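Local coordinates for 5'-Methylthioadenosine Nucleosidase (Arabidopsis thaliana, PDB 2QTT), which belongs to the phosphorylase superfamily, whose members share an alpha/beta fold built round a central mixed beta-sheet, at residues 24-29 with 70-75; 29-34 with 110-115. All coordinates share one frame; numbering follows the deposited sequence.

In the fold
Interactions 1 and 2 join three neighbouring strands of the central sheet. Strand 28-32 lies between the other two and pairs in parallel with 72-78 in interaction 1 and with 110-119 in interaction 2, Val29 serving both. The contact centres are about 14 Å apart, and the backbone ties them directly: Phe31 N lies 2.8 Å from Asn75 O, a probable hydrogen bond. Asn75 CB also packs on Val30 CG1 at 3.6 Å. Interaction 1 sits about 18 Å from the centre of the chain, interaction 2 only about 5 Å from it. A bound adenine lies about 10 Å from the side chain of Asn113, a residue of interaction 2.

Interaction 1 (24-29 with 70-75); sequences RPISSV and KDLRIN
Three backbone hydrogen bonds join 24-29 to 70-75: Arg73 N gives to Ser27 O at 2.9 Å, Val29 N to Arg73 O at 3.1 Å, and Asn75 N to Val29 O at 3.0 Å. All are nearly straight at hydrogen. A water adds a side-chain link, lying 2.8 Å from Ser28 OG and accepting from Asn75 ND2. With the other end of this amide, OD1, bonded to His66 on strand 63-69, both polar atoms of the Asn75 side chain are engaged. Asp109 OD2 accepts from the backbone N of both Ser27 and Ser28, just where the strand begins. Parallel pairing starts here, at the beginning of strands 28-32 and 72-78, in the mixed sheet of the phosphorylase-superfamily fold. Ser28 and Arg73 are paired on one face with their CB atoms 3.7 Å apart; farther out the arginine chain leaves the 24-29 segment. Val29 and Ile74 point to the opposite face, and the apolar contacts gather round Leu72. This residue, its CG anti to the backbone N (chi1 -164°), divides its methyls between two neighbours: CD1 lies 3.7 Å from Ile26 CG2, alongside a side chain pointing the same way, while CD2 meets Val29 CG1 at 3.8 Å, the two side chains crossing at a slant. Ile259 of helix 234-259 covers Ile26 and Leu72, and Ile256 of the same helix packs on Ile74.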
loop_
_atom_site.group_PDB
_atom_site.type_symbol
_atom_site.label_atom_id
_atom_site.label_comp_id
_atom_site.label_asym_id
_atom_site.label_seq_id
_atom_site.Cartn_x
_atom_site.Cartn_y
_atom_site.Cartn_z
ATOM N N ARG A 24 19.320 6.983 -24.947
ATOM C CA ARG A 24 20.664 6.418 -24.795
ATOM C C ARG A 24 20.630 5.268 -23.781
ATOM O O ARG A 24 19.560 4.990 -23.226
ATOM C CB ARG A 24 21.669 7.519 -24.394
ATOM C CG ARG A 24 21.431 8.154 -23.017
ATOM C CD ARG A 24 22.420 9.306 -22.735
ATOM N NE ARG A 24 22.113 10.497 -23.530
ATOM C CZ ARG A 24 21.139 11.365 -23.263
ATOM N NH1 ARG A 24 20.339 11.191 -22.219
ATOM N NH2 ARG A 24 20.947 12.413 -24.053
ATOM N N PRO A 25 21.771 4.576 -23.559
ATOM C CA PRO A 25 21.680 3.437 -22.637
ATOM C C PRO A 25 21.135 3.802 -21.257
ATOM O O PRO A 25 21.294 4.929 -20.803
ATOM C CB PRO A 25 23.135 2.948 -22.528
ATOM C CG PRO A 25 23.741 3.338 -23.868
ATOM C CD PRO A 25 23.134 4.706 -24.119
ATOM N N ILE A 26 20.478 2.823 -20.638
ATOM C CA ILE A 26 20.061 2.849 -19.236
ATOM C C ILE A 26 21.274 3.146 -18.366
ATOM O O ILE A 26 22.353 2.612 -18.612
ATOM C CB ILE A 26 19.471 1.457 -18.839
ATOM C CG1 ILE A 26 18.128 1.247 -19.541
ATOM C CG2 ILE A 26 19.319 1.326 -17.325
ATOM C CD1 ILE A 26 17.792 -0.234 -19.850
ATOM N N SER A 27 21.108 4.012 -17.368
ATOM C CA SER A 27 22.213 4.296 -16.443
ATOM C C SER A 27 22.048 3.651 -15.064
ATOM O O SER A 27 23.042 3.283 -14.426
ATOM C CB SER A 27 22.498 5.801 -16.349
ATOM O OG SER A 27 21.348 6.556 -16.025
ATOM N N SER A 28 20.808 3.509 -14.590
ATOM C CA SER A 28 20.597 2.849 -13.302
ATOM C C SER A 28 19.347 1.969 -13.224
ATOM O O SER A 28 18.363 2.161 -13.966
ATOM C CB SER A 28 20.623 3.853 -12.124
ATOM O OG SER A 28 19.401 4.540 -11.979
ATOM N N VAL A 29 19.408 1.014 -12.300
ATOM C CA VAL A 29 18.276 0.152 -11.986
ATOM C C VAL A 29 18.046 0.108 -10.474
ATOM O O VAL A 29 19.009 0.132 -9.694
ATOM C CB VAL A 29 18.468 -1.290 -12.567
ATOM C CG1 VAL A 29 19.842 -1.857 -12.230
ATOM C CG2 VAL A 29 17.343 -2.243 -12.103
ATOM N N LYS A 70 29.939 -2.507 -14.280
ATOM C CA LYS A 70 30.306 -2.042 -15.612
ATOM C C LYS A 70 29.642 -0.674 -15.722
ATOM O O LYS A 70 29.810 0.151 -14.839
ATOM C CB LYS A 70 29.871 -3.010 -16.728
ATOM C CG LYS A 70 30.669 -4.327 -16.730
ATOM C CD LYS A 70 30.243 -5.265 -17.850
ATOM C CE LYS A 70 30.998 -6.606 -17.783
ATOM N NZ LYS A 70 30.855 -7.351 -19.084
ATOM N N ASP A 71 28.864 -0.444 -16.779
ATOM C CA ASP A 71 28.198 0.847 -16.973
ATOM C C ASP A 71 26.860 1.057 -16.286
ATOM O O ASP A 71 26.104 1.955 -16.650
ATOM C CB ASP A 71 28.103 1.085 -18.479
ATOM C CG ASP A 71 29.465 1.167 -19.133
ATOM O OD1 ASP A 71 30.442 1.539 -18.429
ATOM O OD2 ASP A 71 29.559 0.851 -20.336
ATOM N N LEU A 72 26.572 0.233 -15.287
ATOM C CA LEU A 72 25.281 0.313 -14.644
ATOM C C LEU A 72 25.342 0.540 -13.134
ATOM O O LEU A 72 26.019 -0.197 -12.414
ATOM C CB LEU A 72 24.543 -0.979 -14.964
ATOM C CG LEU A 72 23.037 -0.992 -14.734
ATOM C CD1 LEU A 72 22.317 -0.087 -15.739
ATOM C CD2 LEU A 72 22.543 -2.426 -14.838
ATOM N N ARG A 73 24.623 1.558 -12.675
ATOM C CA ARG A 73 24.460 1.804 -11.236
ATOM C C ARG A 73 23.359 0.890 -10.691
ATOM O O ARG A 73 22.287 0.778 -11.297
ATOM C CB ARG A 73 24.147 3.284 -10.980
ATOM C CG ARG A 73 25.286 4.240 -11.451
ATOM C CD ARG A 73 24.930 5.714 -11.274
ATOM N NE ARG A 73 24.887 6.153 -9.866
ATOM C CZ ARG A 73 25.956 6.415 -9.113
ATOM N NH1 ARG A 73 27.181 6.277 -9.603
ATOM N NH2 ARG A 73 25.805 6.809 -7.853
ATOM N N ILE A 74 23.631 0.227 -9.566
ATOM C CA ILE A 74 22.694 -0.768 -8.992
ATOM C C ILE A 74 22.265 -0.391 -7.580
ATOM O O ILE A 74 23.096 -0.291 -6.654
ATOM C CB ILE A 74 23.290 -2.204 -8.975
ATOM C CG1 ILE A 74 23.810 -2.598 -10.356
ATOM C CG2 ILE A 74 22.261 -3.248 -8.439
ATOM C CD1 ILE A 74 24.631 -3.851 -10.347
ATOM N N ASN A 75 20.966 -0.174 -7.414
ATOM C CA ASN A 75 20.404 0.091 -6.103
ATOM C C ASN A 75 19.463 -1.053 -5.720
ATOM O O ASN A 75 18.627 -1.456 -6.522
ATOM C CB ASN A 75 19.709 1.455 -6.111
ATOM C CG ASN A 75 20.691 2.593 -6.278
ATOM O OD1 ASN A 75 21.550 2.791 -5.435
ATOM N ND2 ASN A 75 20.561 3.355 -7.364
HETATM O O HOH W 1 18.735 4.301 -9.306
#

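Interaction 2 (29-34 with 110-115); sequences VVFVIA and IIINAG
Strand pairing between 29-34 and 110-115, parallel and wholly buried, forms this contact near the centre of the chain. The backbone ladder runs from Val30 N to Ile110 O, from Ile112 N to Val30 O and from Val32 N to Ile112 O. Val32 O then receives two donors from opposite faces of its carbonyl plane: Asn113 ND2 at 2.9 Å and Ala114 N, more distant at 3.3 Å. With CG anti to the backbone N (chi1 -179°), the Asn113 amide reaches Val32 O, which lies close to the amide plane, while OD1 binds Lys221; both ends of the amide are thus held. Further along, a water bridges Ala34 N and Ala114 O. Beneath helix 234-259, Ile112 lies alongside Phe31 with CB over one ring face, 4.1 Å from the centroid in a CH-pi contact, and Ala114 CB sits at the ring edge. Ile112 CG1 reaches Val29 CG2 at 3.7 Å. On the reverse face Val32 CG2 touches Ile111 CG2 at 3.9 Å, where helix 92-106 packs. Parallel strands covered by helices on both faces are characteristic of the alpha/beta core of the phosphorylase superfamily.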
loop_
_atom_site.group_PDB
_atom_site.type_symbol
_atom_site.label_atom_id
_atom_site.label_comp_id
_atom_site.label_asym_id
_atom_site.label_seq_id
_atom_site.Cartn_x
_atom_site.Cartn_y
_atom_site.Cartn_z
ATOM N N VAL A 29 19.408 1.014 -12.300
ATOM C CA VAL A 29 18.276 0.152 -11.986
ATOM C C VAL A 29 18.046 0.108 -10.474
ATOM O O VAL A 29 19.009 0.132 -9.694
ATOM C CB VAL A 29 18.468 -1.290 -12.567
ATOM C CG1 VAL A 29 19.842 -1.857 -12.230
ATOM C CG2 VAL A 29 17.343 -2.243 -12.103
ATOM N N VAL A 30 16.781 0.088 -10.042
ATOM C CA VAL A 30 16.545 -0.261 -8.638
ATOM C C VAL A 30 15.800 -1.597 -8.548
ATOM O O VAL A 30 14.809 -1.839 -9.260
ATOM C CB VAL A 30 15.823 0.811 -7.783
ATOM C CG1 VAL A 30 16.599 2.130 -7.718
ATOM C CG2 VAL A 30 14.450 1.035 -8.264
ATOM N N PHE A 31 16.309 -2.463 -7.693
ATOM C CA PHE A 31 15.621 -3.707 -7.341
ATOM C C PHE A 31 14.795 -3.459 -6.092
ATOM O O PHE A 31 15.312 -2.923 -5.101
ATOM C CB PHE A 31 16.618 -4.823 -7.033
ATOM C CG PHE A 31 17.176 -5.488 -8.242
ATOM C CD1 PHE A 31 18.236 -4.902 -8.940
ATOM C CD2 PHE A 31 16.649 -6.699 -8.685
ATOM C CE1 PHE A 31 18.777 -5.518 -10.069
ATOM C CE2 PHE A 31 17.175 -7.335 -9.819
ATOM C CZ PHE A 31 18.242 -6.744 -10.514
ATOM N N VAL A 32 13.525 -3.845 -6.134
ATOM C CA VAL A 32 12.679 -3.817 -4.930
ATOM C C VAL A 32 12.537 -5.263 -4.490
ATOM O O VAL A 32 11.949 -6.083 -5.196
ATOM C CB VAL A 32 11.266 -3.197 -5.178
ATOM C CG1 VAL A 32 10.438 -3.270 -3.918
ATOM C CG2 VAL A 32 11.375 -1.731 -5.647
ATOM N N ILE A 33 13.120 -5.591 -3.338
ATOM C CA ILE A 33 13.093 -6.961 -2.811
ATOM C C ILE A 33 12.488 -6.927 -1.411
ATOM O O ILE A 33 13.028 -6.273 -0.512
ATOM C CB ILE A 33 14.513 -7.624 -2.855
ATOM C CG1 ILE A 33 15.003 -7.675 -4.315
ATOM C CG2 ILE A 33 14.458 -9.004 -2.290
ATOM C CD1 ILE A 33 16.435 -8.109 -4.553
ATOM N N ALA A 34 11.345 -7.598 -1.252
ATOM C CA ALA A 34 10.583 -7.583 0.012
ATOM C C ALA A 34 11.337 -8.189 1.192
ATOM O O ALA A 34 11.285 -7.652 2.293
ATOM C CB ALA A 34 9.260 -8.285 -0.155
ATOM N N ILE A 110 14.804 2.030 -14.545
ATOM C CA ILE A 110 13.972 0.841 -14.540
ATOM C C ILE A 110 13.964 0.239 -13.145
ATOM O O ILE A 110 14.936 0.371 -12.388
ATOM C CB ILE A 110 14.442 -0.185 -15.654
ATOM C CG1 ILE A 110 13.565 -1.445 -15.698
ATOM C CG2 ILE A 110 15.941 -0.533 -15.518
ATOM C CD1 ILE A 110 13.632 -2.142 -17.070
ATOM N N ILE A 111 12.859 -0.408 -12.806
ATOM C CA ILE A 111 12.677 -1.017 -11.513
ATOM C C ILE A 111 12.464 -2.470 -11.762
ATOM O O ILE A 111 11.747 -2.841 -12.690
ATOM C CB ILE A 111 11.408 -0.504 -10.810
ATOM C CG1 ILE A 111 11.489 1.001 -10.535
ATOM C CG2 ILE A 111 11.090 -1.353 -9.544
ATOM C CD1 ILE A 111 11.894 1.369 -9.141
ATOM N N ILE A 112 13.094 -3.294 -10.935
ATOM C CA ILE A 112 12.900 -4.733 -10.982
ATOM C C ILE A 112 12.424 -5.222 -9.623
ATOM O O ILE A 112 13.162 -5.165 -8.630
ATOM C CB ILE A 112 14.186 -5.489 -11.395
ATOM C CG1 ILE A 112 14.798 -4.859 -12.669
ATOM C CG2 ILE A 112 13.895 -7.007 -11.496
ATOM C CD1 ILE A 112 16.047 -5.558 -13.266
ATOM N N ASN A 113 11.172 -5.681 -9.581
ATOM C CA ASN A 113 10.658 -6.402 -8.417
ATOM C C ASN A 113 11.072 -7.877 -8.515
ATOM O O ASN A 113 10.596 -8.613 -9.383
ATOM C CB ASN A 113 9.127 -6.240 -8.317
ATOM C CG ASN A 113 8.527 -6.955 -7.094
ATOM O OD1 ASN A 113 7.473 -7.598 -7.190
ATOM N ND2 ASN A 113 9.211 -6.849 -5.933
ATOM N N ALA A 114 11.985 -8.292 -7.634
ATOM C CA ALA A 114 12.494 -9.661 -7.622
ATOM C C ALA A 114 12.135 -10.308 -6.306
ATOM O O ALA A 114 12.265 -9.685 -5.261
ATOM C CB ALA A 114 14.045 -9.678 -7.820
ATOM N N GLY A 115 11.669 -11.550 -6.340
ATOM C CA GLY A 115 11.423 -12.271 -5.103
ATOM C C GLY A 115 10.885 -13.660 -5.358
ATOM O O GLY A 115 10.607 -14.017 -6.506
HETATM O O HOH W 2 10.418 -9.424 -3.281
#